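PDB 4IYK: uncharacterized protein from Bacteroides uniformis, which is of unknown function but is a putative carbohydrate-binding protein, combining a transthyretin-clan N-terminal domain with a C-terminal E-set-clan domain. Local coordinates for residues V114-G118 with N119-A123; V149-N152 with V153-T156. All coordinates share one frame; numbering follows the deposited sequence. Where two conformers were deposited one is given.

Contact 1. Residues V114-G118 with N119-A123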
loop_
_atom_site.group_PDB
_atom_site.type_symbol
_atom_site.label_atom_id
_atom_site.label_comp_id
_atom_site.label_asym_id
_atom_site.label_seq_id
_atom_site.Cartn_x
_atom_site.Cartn_y
_atom_site.Cartn_z
ATOM N N VAL A 114 14.840 -1.430 7.180
ATOM C CA VAL A 114 14.260 -1.575 8.523
ATOM C C VAL A 114 15.147 -2.563 9.287
ATOM O O VAL A 114 15.298 -3.714 8.861
ATOM C CB VAL A 114 12.756 -1.985 8.569
ATOM C CG1 VAL A 114 12.225 -1.944 10.004
ATOM C CG2 VAL A 114 11.895 -1.102 7.663
ATOM N N GLU A 115 15.765 -2.112 10.377
ATOM C CA GLU A 115 16.611 -3.030 11.115
ATOM C C GLU A 115 16.559 -2.804 12.619
ATOM O O GLU A 115 16.207 -1.726 13.112
ATOM C CB GLU A 115 18.073 -3.006 10.615
ATOM C CG GLU A 115 18.733 -1.648 10.521
ATOM C CD GLU A 115 20.121 -1.671 9.904
ATOM O OE1 GLU A 115 20.344 -2.457 8.953
ATOM O OE2 GLU A 115 20.981 -0.884 10.360
ATOM N N LYS A 116 16.931 -3.880 13.322
ATOM C CA LYS A 116 17.019 -3.944 14.770
ATOM C C LYS A 116 18.462 -3.722 15.183
ATOM O O LYS A 116 19.347 -4.436 14.702
ATOM C CB LYS A 116 16.509 -5.314 15.261
ATOM C CG LYS A 116 16.552 -5.516 16.775
ATOM C CD LYS A 116 16.144 -6.949 17.120
ATOM C CE LYS A 116 16.043 -7.182 18.607
ATOM N NZ LYS A 116 17.367 -7.269 19.279
ATOM N N ASN A 117 18.694 -2.741 16.062
ATOM C CA ASN A 117 20.017 -2.453 16.608
ATOM C C ASN A 117 19.844 -2.279 18.108
ATOM O O ASN A 117 19.283 -1.272 18.558
ATOM C CB ASN A 117 20.680 -1.225 15.936
ATOM C CG ASN A 117 20.756 -1.282 14.420
ATOM O OD1 ASN A 117 20.042 -0.554 13.711
ATOM N ND2 ASN A 117 21.625 -2.136 13.888
ATOM N N GLY A 118 20.267 -3.284 18.850
ATOM C CA GLY A 118 20.119 -3.312 20.291
ATOM C C GLY A 118 18.670 -3.672 20.528
ATOM O O GLY A 118 18.188 -4.683 19.995
ATOM N N ASN A 119 17.951 -2.764 21.205
ATOM C CA ASN A 119 16.541 -2.898 21.551
ATOM C C ASN A 119 15.671 -1.854 20.812
ATOM O O ASN A 119 14.618 -1.440 21.309
ATOM C CB ASN A 119 16.406 -2.737 23.069
ATOM C CG ASN A 119 15.402 -3.676 23.667
ATOM O OD1 ASN A 119 15.259 -4.818 23.216
ATOM N ND2 ASN A 119 14.713 -3.228 24.725
ATOM N N VAL A 120 16.117 -1.413 19.638
ATOM C CA VAL A 120 15.368 -0.406 18.874
ATOM C C VAL A 120 15.237 -0.869 17.430
ATOM O O VAL A 120 16.210 -1.338 16.841
ATOM C CB VAL A 120 16.014 1.012 18.948
ATOM C CG1 VAL A 120 15.228 2.027 18.105
ATOM C CG2 VAL A 120 16.145 1.515 20.385
ATOM N N ILE A 121 14.033 -0.711 16.866
ATOM C CA ILE A 121 13.743 -0.946 15.457
ATOM C C ILE A 121 13.862 0.424 14.791
ATOM O O ILE A 121 13.186 1.349 15.220
ATOM C CB ILE A 121 12.356 -1.614 15.221
ATOM C CG1 ILE A 121 12.173 -2.904 16.075
ATOM C CG2 ILE A 121 12.123 -1.871 13.718
ATOM C CD1 ILE A 121 13.074 -4.075 15.754
ATOM N N THR A 122 14.754 0.569 13.788
ATOM C CA THR A 122 14.946 1.835 13.070
ATOM C C THR A 122 14.658 1.662 11.577
ATOM O O THR A 122 15.187 0.747 10.947
ATOM C CB THR A 122 16.366 2.407 13.303
ATOM O OG1 THR A 122 16.476 2.751 14.677
ATOM C CG2 THR A 122 16.642 3.674 12.489
ATOM N N ALA A 123 13.867 2.595 11.010
ATOM C CA ALA A 123 13.544 2.644 9.589
ATOM C C ALA A 123 14.195 3.876 8.974
ATOM O O ALA A 123 14.171 4.944 9.583
ATOM C CB ALA A 123 12.031 2.681 9.387
HETATM O O HOH W 1 17.885 0.602 15.860
#

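Contact 2. Residues V149-N152 with V153-T156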
loop_
_atom_site.group_PDB
_atom_site.type_symbol
_atom_site.label_atom_id
_atom_site.label_comp_id
_atom_site.label_asym_id
_atom_site.label_seq_id
_atom_site.Cartn_x
_atom_site.Cartn_y
_atom_site.Cartn_z
ATOM N N VAL A 149 0.469 -6.420 7.900
ATOM C CA VAL A 149 0.774 -5.120 8.534
ATOM C C VAL A 149 0.530 -3.939 7.550
ATOM O O VAL A 149 0.911 -4.015 6.377
ATOM C CB VAL A 149 2.239 -5.102 9.081
ATOM C CG1 VAL A 149 3.266 -5.469 8.009
ATOM C CG2 VAL A 149 2.582 -3.765 9.732
ATOM N N GLY A 150 -0.061 -2.866 8.059
ATOM C CA GLY A 150 -0.301 -1.633 7.315
ATOM C C GLY A 150 -1.099 -0.671 8.169
ATOM O O GLY A 150 -1.358 -0.957 9.342
ATOM N N ASN A 151 -1.524 0.459 7.588
ATOM C CA ASN A 151 -2.383 1.406 8.267
ATOM C C ASN A 151 -3.679 0.737 8.729
ATOM O O ASN A 151 -4.248 1.163 9.734
ATOM C CB ASN A 151 -2.729 2.608 7.355
ATOM C CG ASN A 151 -3.529 3.672 8.069
ATOM O OD1 ASN A 151 -3.043 4.277 9.028
ATOM N ND2 ASN A 151 -4.787 3.907 7.636
ATOM N N ASN A 152 -4.134 -0.321 8.017
ATOM C CA ASN A 152 -5.387 -0.986 8.397
ATOM C C ASN A 152 -5.191 -2.131 9.436
ATOM O O ASN A 152 -6.167 -2.537 10.074
ATOM C CB ASN A 152 -6.106 -1.531 7.142
ATOM C CG ASN A 152 -7.522 -1.963 7.440
ATOM O OD1 ASN A 152 -8.311 -1.174 7.940
ATOM N ND2 ASN A 152 -7.814 -3.259 7.302
ATOM N N VAL A 153 -3.958 -2.672 9.565
ATOM C CA VAL A 153 -3.613 -3.819 10.442
ATOM C C VAL A 153 -2.331 -3.435 11.212
ATOM O O VAL A 153 -1.227 -3.560 10.687
ATOM C CB VAL A 153 -3.457 -5.128 9.593
ATOM C CG1 VAL A 153 -3.147 -6.333 10.472
ATOM C CG2 VAL A 153 -4.715 -5.396 8.752
ATOM N N LYS A 154 -2.502 -2.839 12.400
ATOM C CA LYS A 154 -1.364 -2.298 13.137
ATOM C C LYS A 154 -1.558 -2.349 14.637
ATOM O O LYS A 154 -2.693 -2.356 15.138
ATOM C CB LYS A 154 -1.132 -0.829 12.712
ATOM C CG LYS A 154 -2.323 0.085 13.019
ATOM C CD LYS A 154 -2.171 1.478 12.425
ATOM C CE LYS A 154 -3.448 2.264 12.695
ATOM N NZ LYS A 154 -3.235 3.713 12.524
ATOM N N LEU A 155 -0.419 -2.348 15.348
ATOM C CA LEU A 155 -0.349 -2.309 16.798
ATOM C C LEU A 155 -0.277 -0.855 17.240
ATOM O O LEU A 155 0.191 -0.007 16.496
ATOM C CB LEU A 155 0.886 -3.092 17.288
ATOM C CG LEU A 155 0.883 -4.586 16.973
ATOM C CD1 LEU A 155 2.290 -5.178 17.147
ATOM C CD2 LEU A 155 -0.162 -5.329 17.841
ATOM N N THR A 156 -0.787 -0.570 18.431
ATOM C CA THR A 156 -0.766 0.765 19.042
ATOM C C THR A 156 0.540 0.812 19.833
ATOM O O THR A 156 0.744 -0.037 20.712
ATOM C CB THR A 156 -2.013 0.928 19.908
ATOM O OG1 THR A 156 -3.144 0.695 19.079
ATOM C CG2 THR A 156 -2.084 2.298 20.593
HETATM O O HOH W 2 -2.019 5.947 11.016
HETATM O O HOH W 3 -5.341 4.903 11.064
HETATM O O HOH W 4 -5.167 -2.500 13.175
#

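Contact 1. Residues V114-G118 with N119-A123
The flat groups that meet here are peptide groups: Glu115 and Thr122 exchange two hydrogen bonds, Thr122 N to Glu115 O at 2.8 Å and Glu115 N to Thr122 O at 3.0 Å. One face of this antiparallel pair carries Val114, Lys116, Ile121 and Ala123, the other Glu115, Asn117, Val120 and Thr122. At the edges, strand 107-117 is outermost in its sheet, whereas Ile121 and Ala123 bond through their backbones to strand 178-183. On the first face CG2 of Ile121, anti to the backbone N, lies 3.7 Å from CG1 of Val114, while its other branch carries CD1 to 3.7 Å from CB of Lys116. With an alanine at Ile121 both contacts would go, and the Val114 methyl and Lys116 CB would probably face a gap. Val114 and Ile121 also pack on Phe199, and Val114 and Lys116 on Ile223, turning much of this face to strands 196-206 and 216-224. In one of two conformers Lys116, bent at its end, hydrogen-bonds through NZ to Gly118 O at 2.8 Å. On the other face a water donates to Val120 O at 2.7 Å and accepts from Thr122 OG1. Gly118 (phi 77°, psi -120°) and Asn119 (phi -114°) identify a type II' turn, closed by a weak bond from Val120 N to Asn117 O. This is a two-residue surface beta hairpin, in a domain consistent with an E-set-like sandwich.

Contact 2. Residues V149-N152 with V153-T156
Two first torsions set Lys154 beside Asn151: CG of Lys154 sits between its own backbone N and carbonyl carbon (chi1 61°), and CG of Asn151 lies anti to its N (chi1 -175°). With the lysine extended beyond CG, the two side chains run nearly parallel from the turn. The framework is a four-residue beta turn, Gly150 to Val153, and the backbone angles of Asn151 and Asn152 are close to those of type I. Gly150 N donates to Val153 O at 3.0 Å; the return bond, from Val153 N to Gly150 O, is more bent, its donor standing well above the carbonyl plane. Before the turn, CG2 of Val149 comes within 3.9 Å of Val153 O, while the valine also packs on Phe142 and Phe144 of strand 135-144. Lys154 lays its aliphatic part across the turn carbonyls: CB is 3.4 Å from Gly150 O and CE is 3.3 Å from Asn151 O. The turn also links the two family regions of the chain, because the carboxamide of Asn152 hydrogen-bonds to Glu35 through ND2 and to Asn36 through OD1. Separately, Tyr217 OH of strand 216-224 holds Asn151 N. A water joins Lys154 N to the carbonyl of Asn152. At the lysine tip, NZ stands 3.5 Å from Asn151 OD1, and two waters bridge the pair, each donating to OD1 and accepting from NZ; the shorter NZ bond measures 2.8 Å and the other is weak.

Overall arrangement
From the N terminus, the chain first forms the transthyretin-clan region and then enters the C-terminal E-set-clan region, which holds both contacts. Contact 1 closes the hairpin between strands 107-117 and 120-129. Contact 2 follows later, in the long loop between strands 135-144 and 163-166, where it closes a turn. The two are in series, neither nesting nor crossing, and their nearest atoms stay about 10 Å apart, with centres 18 Å from each other. Contact 1 lies on the three-stranded sheet and packs on strands 196-206 and 216-224 of the five-stranded one; contact 2 lies against strand 135-144 of that second sheet and reaches residues 33-36 of the N-terminal region.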